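Local coordinates for StiE protein (Stigmatella aurantiaca, PDB 6ECX), which contributes an S-adenosylmethionine-dependent O-methyltransferase domain to a polyketide synthase, here the excised domain with its methyl donor bound, at residues A[101-106]-A[113-118]; A[106-111]-A[133-138]. One frame throughout, in Å; residues are numbered along the deposited sequence.

Interaction 1 (A[101-106]-A[113-118]). With SAM (S-adenosylmethionine), chain B.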
loop_
_atom_site.group_PDB
_atom_site.type_symbol
_atom_site.label_atom_id
_atom_site.label_comp_id
_atom_site.label_asym_id
_atom_site.label_seq_id
_atom_site.Cartn_x
_atom_site.Cartn_y
_atom_site.Cartn_z
ATOM N N SER A 101 -11.190 -3.084 3.598
ATOM C CA SER A 101 -11.882 -2.030 2.849
ATOM C C SER A 101 -11.647 -2.147 1.338
ATOM O O SER A 101 -12.583 -2.014 0.537
ATOM C CB SER A 101 -11.435 -0.659 3.359
ATOM O OG SER A 101 -11.750 -0.520 4.734
ATOM N N ASP A 102 -10.400 -2.385 0.931
ATOM C CA ASP A 102 -10.095 -2.480 -0.499
ATOM C C ASP A 102 -10.832 -3.646 -1.150
ATOM O O ASP A 102 -11.421 -3.497 -2.230
ATOM C CB ASP A 102 -8.590 -2.610 -0.690
ATOM C CG ASP A 102 -7.861 -1.311 -0.413
ATOM O OD1 ASP A 102 -8.227 -0.280 -1.023
ATOM O OD2 ASP A 102 -6.927 -1.311 0.413
ATOM N N LEU A 103 -10.845 -4.812 -0.492
ATOM C CA LEU A 103 -11.576 -5.959 -1.034
ATOM C C LEU A 103 -13.068 -5.701 -1.072
ATOM O O LEU A 103 -13.748 -6.071 -2.037
ATOM C CB LEU A 103 -11.303 -7.210 -0.204
ATOM C CG LEU A 103 -9.883 -7.772 -0.267
ATOM C CD1 LEU A 103 -9.730 -8.926 0.708
ATOM C CD2 LEU A 103 -9.560 -8.205 -1.679
ATOM N N ILE A 104 -13.606 -5.100 -0.009
ATOM C CA ILE A 104 -15.046 -4.870 0.057
ATOM C C ILE A 104 -15.484 -3.862 -1.009
ATOM O O ILE A 104 -16.506 -4.049 -1.684
ATOM C CB ILE A 104 -15.425 -4.407 1.471
ATOM C CG1 ILE A 104 -15.344 -5.596 2.457
ATOM C CG2 ILE A 104 -16.791 -3.724 1.453
ATOM C CD1 ILE A 104 -15.460 -5.189 3.913
ATOM N N ILE A 105 -14.736 -2.765 -1.152
ATOM C CA ILE A 105 -15.070 -1.761 -2.156
ATOM C C ILE A 105 -15.030 -2.372 -3.555
ATOM O O ILE A 105 -15.932 -2.151 -4.372
ATOM C CB ILE A 105 -14.122 -0.555 -2.030
ATOM C CG1 ILE A 105 -14.450 0.236 -0.759
ATOM C CG2 ILE A 105 -14.199 0.333 -3.270
ATOM C CD1 ILE A 105 -13.404 1.268 -0.415
ATOM N N LEU A 106 -13.989 -3.152 -3.848
ATOM C CA LEU A 106 -13.910 -3.824 -5.142
ATOM C C LEU A 106 -15.087 -4.775 -5.333
ATOM O O LEU A 106 -15.735 -4.771 -6.388
ATOM C CB LEU A 106 -12.576 -4.570 -5.258
ATOM C CG LEU A 106 -11.346 -3.664 -5.396
ATOM C CD1 LEU A 106 -10.068 -4.478 -5.346
ATOM C CD2 LEU A 106 -11.393 -2.881 -6.718
ATOM N N LEU A 113 -16.444 -10.088 -9.466
ATOM C CA LEU A 113 -15.132 -10.405 -8.897
ATOM C C LEU A 113 -15.230 -11.431 -7.770
ATOM O O LEU A 113 -16.201 -11.460 -7.011
ATOM C CB LEU A 113 -14.454 -9.146 -8.342
ATOM C CG LEU A 113 -14.070 -8.008 -9.287
ATOM C CD1 LEU A 113 -13.478 -6.866 -8.477
ATOM C CD2 LEU A 113 -13.076 -8.498 -10.357
ATOM N N LYS A 114 -14.189 -12.262 -7.667
ATOM C CA LYS A 114 -13.919 -13.133 -6.527
ATOM C C LYS A 114 -12.605 -12.677 -5.904
ATOM O O LYS A 114 -11.608 -12.524 -6.616
ATOM C CB LYS A 114 -13.800 -14.602 -6.952
ATOM C CG LYS A 114 -14.982 -15.148 -7.753
ATOM C CD LYS A 114 -15.983 -15.880 -6.847
ATOM C CE LYS A 114 -17.116 -16.520 -7.641
ATOM N NZ LYS A 114 -18.046 -17.280 -6.764
ATOM N N LEU A 115 -12.589 -12.465 -4.587
ATOM C CA LEU A 115 -11.434 -11.834 -3.948
ATOM C C LEU A 115 -11.065 -12.573 -2.671
ATOM O O LEU A 115 -11.941 -12.952 -1.892
ATOM C CB LEU A 115 -11.712 -10.353 -3.627
ATOM C CG LEU A 115 -12.372 -9.505 -4.736
ATOM C CD1 LEU A 115 -13.912 -9.533 -4.650
ATOM C CD2 LEU A 115 -11.882 -8.093 -4.648
ATOM N N ASP A 116 -9.768 -12.807 -2.476
ATOM C CA ASP A 116 -9.255 -13.414 -1.252
ATOM C C ASP A 116 -8.314 -12.444 -0.558
ATOM O O ASP A 116 -7.590 -11.690 -1.211
ATOM C CB ASP A 116 -8.512 -14.727 -1.552
ATOM C CG ASP A 116 -9.439 -15.790 -2.141
ATOM O OD1 ASP A 116 -10.586 -15.857 -1.665
ATOM O OD2 ASP A 116 -9.042 -16.524 -3.084
ATOM N N GLY A 117 -8.314 -12.462 0.765
ATOM C CA GLY A 117 -7.393 -11.638 1.535
ATOM C C GLY A 117 -6.633 -12.467 2.548
ATOM O O GLY A 117 -7.186 -13.396 3.146
ATOM N N TYR A 118 -5.350 -12.138 2.723
ATOM C CA TYR A 118 -4.524 -12.681 3.800
ATOM C C TYR A 118 -4.134 -11.555 4.746
ATOM O O TYR A 118 -3.765 -10.461 4.303
ATOM C CB TYR A 118 -3.220 -13.319 3.289
ATOM C CG TYR A 118 -3.258 -14.748 2.789
ATOM C CD1 TYR A 118 -4.451 -15.415 2.595
ATOM C CD2 TYR A 118 -2.068 -15.422 2.483
ATOM C CE1 TYR A 118 -4.467 -16.710 2.136
ATOM C CE2 TYR A 118 -2.080 -16.725 2.020
ATOM C CZ TYR A 118 -3.295 -17.364 1.855
ATOM O OH TYR A 118 -3.347 -18.666 1.403
HETATM N N SAM B . -3.540 -2.951 2.719
HETATM C CA SAM B . -4.338 -2.506 3.855
HETATM C C SAM B . -4.761 -1.054 3.684
HETATM O O SAM B . -4.222 -0.372 2.817
HETATM O OXT SAM B . -5.635 -0.532 4.383
HETATM C CB SAM B . -3.555 -2.682 5.144
HETATM C CG SAM B . -2.153 -2.087 5.121
HETATM S SD SAM B . -1.409 -2.179 6.772
HETATM C CE SAM B . -0.342 -0.715 6.748
HETATM C "C5'" SAM B . -0.303 -3.606 6.631
HETATM C "C4'" SAM B . -1.059 -4.934 6.552
HETATM O "O4'" SAM B . -0.223 -6.008 6.148
HETATM C "C3'" SAM B . -1.704 -5.394 7.855
HETATM O "O3'" SAM B . -3.016 -5.807 7.514
HETATM C "C2'" SAM B . -0.900 -6.615 8.281
HETATM O "O2'" SAM B . -1.645 -7.587 8.989
HETATM C "C1'" SAM B . -0.486 -7.163 6.923
HETATM N N9 SAM B . 0.695 -8.049 6.913
HETATM C C8 SAM B . 1.949 -7.740 7.380
HETATM N N7 SAM B . 2.765 -8.802 7.155
HETATM C C5 SAM B . 2.054 -9.787 6.561
HETATM C C6 SAM B . 2.385 -11.056 6.123
HETATM N N6 SAM B . 3.623 -11.528 6.261
HETATM N N1 SAM B . 1.421 -11.855 5.529
HETATM C C2 SAM B . 0.138 -11.389 5.364
HETATM N N3 SAM B . -0.180 -10.120 5.801
HETATM C C4 SAM B . 0.751 -9.327 6.395
#
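L103 lies over the strand with its two methyls divided between L115 and G117, two residues apart on the strand: CD2 meets L115 CB at 3.6 Å, while CD1 rests on the backbone of G117, 3.7 Å from G117 CA. G117 has no side chain, and L103 CD1 lies directly against its backbone. The L103 and L115 side chains run past one another head to tail. L115 also meets the next turn of the helix: its CD2 reaches L106 CB at 3.6 Å, the two side chains roughly perpendicular, and stays 3.8 Å from L103 CD2. One methyl thus fills the notch between two helical leucines. In L115 a chi1 of -46° sets CG anti to the carbonyl carbon, and chi2 of 90° directs CD2 at the helix. At the far end L113 CD1 comes 3.7 Å from L106 O. No hydrogen bond joins the segments; about 253 Å² of buried surface, nearly all leucine and glycine, makes the contact. The axes of the short segments run antiparallel, 174° apart. D116 turns its CB away from the helix, and its carboxylate is held by R142 and Y157. At the ligand end two carboxylates lie near each other, D102 OD2 being 3.7 Å from atom O of S-adenosylmethionine; D102 is salt-bridged to R77, itself an S-adenosylmethionine-binding residue, which probably eases the juxtaposition. Both D102 and Y118 belong to the ligand pocket. Strand 91-94, helix 101-109 and strand 114-119 form a beta-alpha-beta crossover, with the helix packed on the sheet between neighbouring parallel strands, as is characteristic of the Rossmann-like fold of S-adenosylmethionine-dependent methyltransferases.

Interaction 2 (A[106-111]-A[133-138])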
loop_
_atom_site.group_PDB
_atom_site.type_symbol
_atom_site.label_atom_id
_atom_site.label_comp_id
_atom_site.label_asym_id
_atom_site.label_seq_id
_atom_site.Cartn_x
_atom_site.Cartn_y
_atom_site.Cartn_z
ATOM N N LEU A 106 -13.989 -3.152 -3.848
ATOM C CA LEU A 106 -13.910 -3.824 -5.142
ATOM C C LEU A 106 -15.087 -4.775 -5.333
ATOM O O LEU A 106 -15.735 -4.771 -6.388
ATOM C CB LEU A 106 -12.576 -4.570 -5.258
ATOM C CG LEU A 106 -11.346 -3.664 -5.396
ATOM C CD1 LEU A 106 -10.068 -4.478 -5.346
ATOM C CD2 LEU A 106 -11.393 -2.881 -6.718
ATOM N N GLY A 107 -15.412 -5.561 -4.301
ATOM C CA GLY A 107 -16.499 -6.524 -4.428
ATOM C C GLY A 107 -17.862 -5.873 -4.571
ATOM O O GLY A 107 -18.729 -6.372 -5.303
ATOM N N GLU A 108 -18.082 -4.767 -3.851
ATOM C CA GLU A 108 -19.356 -4.054 -3.924
ATOM C C GLU A 108 -19.558 -3.432 -5.295
ATOM O O GLU A 108 -20.668 -3.451 -5.840
ATOM C CB GLU A 108 -19.412 -2.967 -2.851
ATOM C CG GLU A 108 -19.923 -3.422 -1.505
ATOM C CD GLU A 108 -19.922 -2.304 -0.479
ATOM O OE1 GLU A 108 -19.016 -1.447 -0.544
ATOM O OE2 GLU A 108 -20.826 -2.288 0.386
ATOM N N GLN A 109 -18.499 -2.876 -5.867
ATOM C CA GLN A 109 -18.612 -2.139 -7.115
ATOM C C GLN A 109 -18.427 -3.007 -8.359
ATOM O O GLN A 109 -18.654 -2.520 -9.472
ATOM C CB GLN A 109 -17.607 -0.986 -7.098
ATOM C CG GLN A 109 -17.811 -0.066 -5.883
ATOM C CD GLN A 109 -16.859 1.123 -5.846
ATOM O OE1 GLN A 109 -15.793 1.111 -6.470
ATOM N NE2 GLN A 109 -17.251 2.164 -5.123
ATOM N N ASN A 110 -18.048 -4.279 -8.206
ATOM C CA ASN A 110 -17.821 -5.179 -9.345
ATOM C C ASN A 110 -18.327 -6.561 -8.952
ATOM O O ASN A 110 -17.582 -7.362 -8.376
ATOM C CB ASN A 110 -16.350 -5.218 -9.731
ATOM C CG ASN A 110 -15.750 -3.836 -9.869
ATOM O OD1 ASN A 110 -15.779 -3.252 -10.949
ATOM N ND2 ASN A 110 -15.209 -3.301 -8.770
ATOM N N GLU A 111 -19.582 -6.845 -9.283
ATOM C CA GLU A 111 -20.231 -8.028 -8.732
ATOM C C GLU A 111 -19.647 -9.327 -9.262
ATOM O O GLU A 111 -19.852 -10.370 -8.642
ATOM C CB GLU A 111 -21.732 -7.987 -9.012
ATOM C CG GLU A 111 -22.449 -6.860 -8.286
ATOM C CD GLU A 111 -23.962 -7.022 -8.289
ATOM O OE1 GLU A 111 -24.455 -8.057 -7.786
ATOM O OE2 GLU A 111 -24.653 -6.113 -8.797
ATOM N N ARG A 133 -19.399 -10.098 5.642
ATOM C CA ARG A 133 -20.718 -10.710 5.690
ATOM C C ARG A 133 -21.807 -9.665 5.915
ATOM O O ARG A 133 -22.904 -9.790 5.352
ATOM C CB ARG A 133 -20.753 -11.806 6.764
ATOM C CG ARG A 133 -22.163 -12.185 7.204
ATOM C CD ARG A 133 -22.189 -13.463 8.079
ATOM N NE ARG A 133 -21.902 -14.681 7.319
ATOM C CZ ARG A 133 -22.825 -15.431 6.725
ATOM N NH1 ARG A 133 -24.107 -15.099 6.802
ATOM N NH2 ARG A 133 -22.463 -16.514 6.049
ATOM N N THR A 134 -21.522 -8.631 6.720
ATOM C CA THR A 134 -22.473 -7.540 6.901
ATOM C C THR A 134 -22.907 -6.953 5.563
ATOM O O THR A 134 -24.074 -6.581 5.390
ATOM C CB THR A 134 -21.852 -6.457 7.783
ATOM O OG1 THR A 134 -21.737 -6.957 9.121
ATOM C CG2 THR A 134 -22.708 -5.189 7.781
ATOM N N ARG A 135 -21.997 -6.905 4.605
ATOM C CA ARG A 135 -22.285 -6.390 3.277
ATOM C C ARG A 135 -22.763 -7.472 2.305
ATOM O O ARG A 135 -22.960 -7.177 1.122
ATOM C CB ARG A 135 -21.047 -5.673 2.740
ATOM C CG ARG A 135 -20.822 -4.321 3.426
ATOM C CD ARG A 135 -19.356 -4.069 3.713
ATOM N NE ARG A 135 -19.127 -2.813 4.428
ATOM C CZ ARG A 135 -19.020 -2.711 5.751
ATOM N NH1 ARG A 135 -18.811 -1.526 6.311
ATOM N NH2 ARG A 135 -19.123 -3.792 6.517
ATOM N N GLY A 136 -22.974 -8.702 2.779
ATOM C CA GLY A 136 -23.464 -9.766 1.915
ATOM C C GLY A 136 -22.476 -10.251 0.871
ATOM O O GLY A 136 -22.885 -10.746 -0.182
ATOM N N LEU A 137 -21.181 -10.129 1.136
ATOM C CA LEU A 137 -20.142 -10.504 0.189
ATOM C C LEU A 137 -19.451 -11.817 0.547
ATOM O O LEU A 137 -18.428 -12.147 -0.058
ATOM C CB LEU A 137 -19.106 -9.383 0.099
ATOM C CG LEU A 137 -19.628 -8.056 -0.473
ATOM C CD1 LEU A 137 -18.724 -6.895 -0.065
ATOM C CD2 LEU A 137 -19.679 -8.184 -1.980
ATOM N N GLN A 138 -19.982 -12.582 1.505
ATOM C CA GLN A 138 -19.282 -13.782 1.945
ATOM C C GLN A 138 -19.240 -14.866 0.876
ATOM O O GLN A 138 -18.514 -15.845 1.038
ATOM C CB GLN A 138 -19.917 -14.343 3.227
ATOM C CG GLN A 138 -21.304 -14.976 3.063
ATOM C CD GLN A 138 -22.422 -13.947 3.062
ATOM O OE1 GLN A 138 -22.185 -12.761 2.802
ATOM N NE2 GLN A 138 -23.644 -14.389 3.369
HETATM O O HOH W 1 -22.604 -4.953 -0.461
#
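E108 reaches across to L137 and R135 with different parts of one extended side chain. Its CG touches L137 CD1 at 3.9 Å, the E108 chain running athwart the leucine, and its OE2 ends over the aliphatic part of R135, 3.7 Å from R135 CG. L137 divides its methyls between the two helix residues: CD2 lies 3.9 Å from G107 O, next to backbone that carries no side chain. The charged ends stay apart, E108 OE2 to R135 NE being 4.4 Å, too long for a salt bridge, with the carboxylate and guanidinium planes 53° apart. A water spans the segments instead, donating to R135 O at 2.8 Å and, weakly, to E108 OE2. Farther out, R135 is bent at chi2 (140°), and its NH2 is bonded to R131 O in the preceding helical turn, which draws the guanidinium back toward its own helix. A Schellman motif ends helix 122-134: G136, with positive phi, is its C-prime residue, and the bonds G136 N to R133 O and L137 N to V132 O turn the chain so that L137 faces helix 101-109. Just past the end of helix 101-109, N110 ND2 donates to L106 O, in the carbonyl plane on a lone pair. R140 donates to G107 O. The chemistry is therefore mixed: methyls against CH2 and backbone, and a carboxylate oxygen against aliphatic R135, with no direct hydrogen bond. One water bridge, weak on the E108 side, and opposite charges that probably attract only modestly complete this partly exposed edge.

The centres of interactions 1 and 2 are 8 Å apart, and both use helix 101-109, with L106 common to their segments. Along the chain the segments alternate: the helix comes first, its end leads to strand 114-119, and helix 122-134 follows. Interaction 1 joins the helix to the sheet; interaction 2 joins its C-terminal end to the turn that follows helix 122-134. They touch directly, with I104 CG2 packed 3.4 Å from R135 CD and L115 CD1 4.0 Å from G107 CA. Together they tie successive elements of the methyltransferase domain, from the edge of the S-adenosylmethionine pocket at interaction 1 to the periphery at interaction 2.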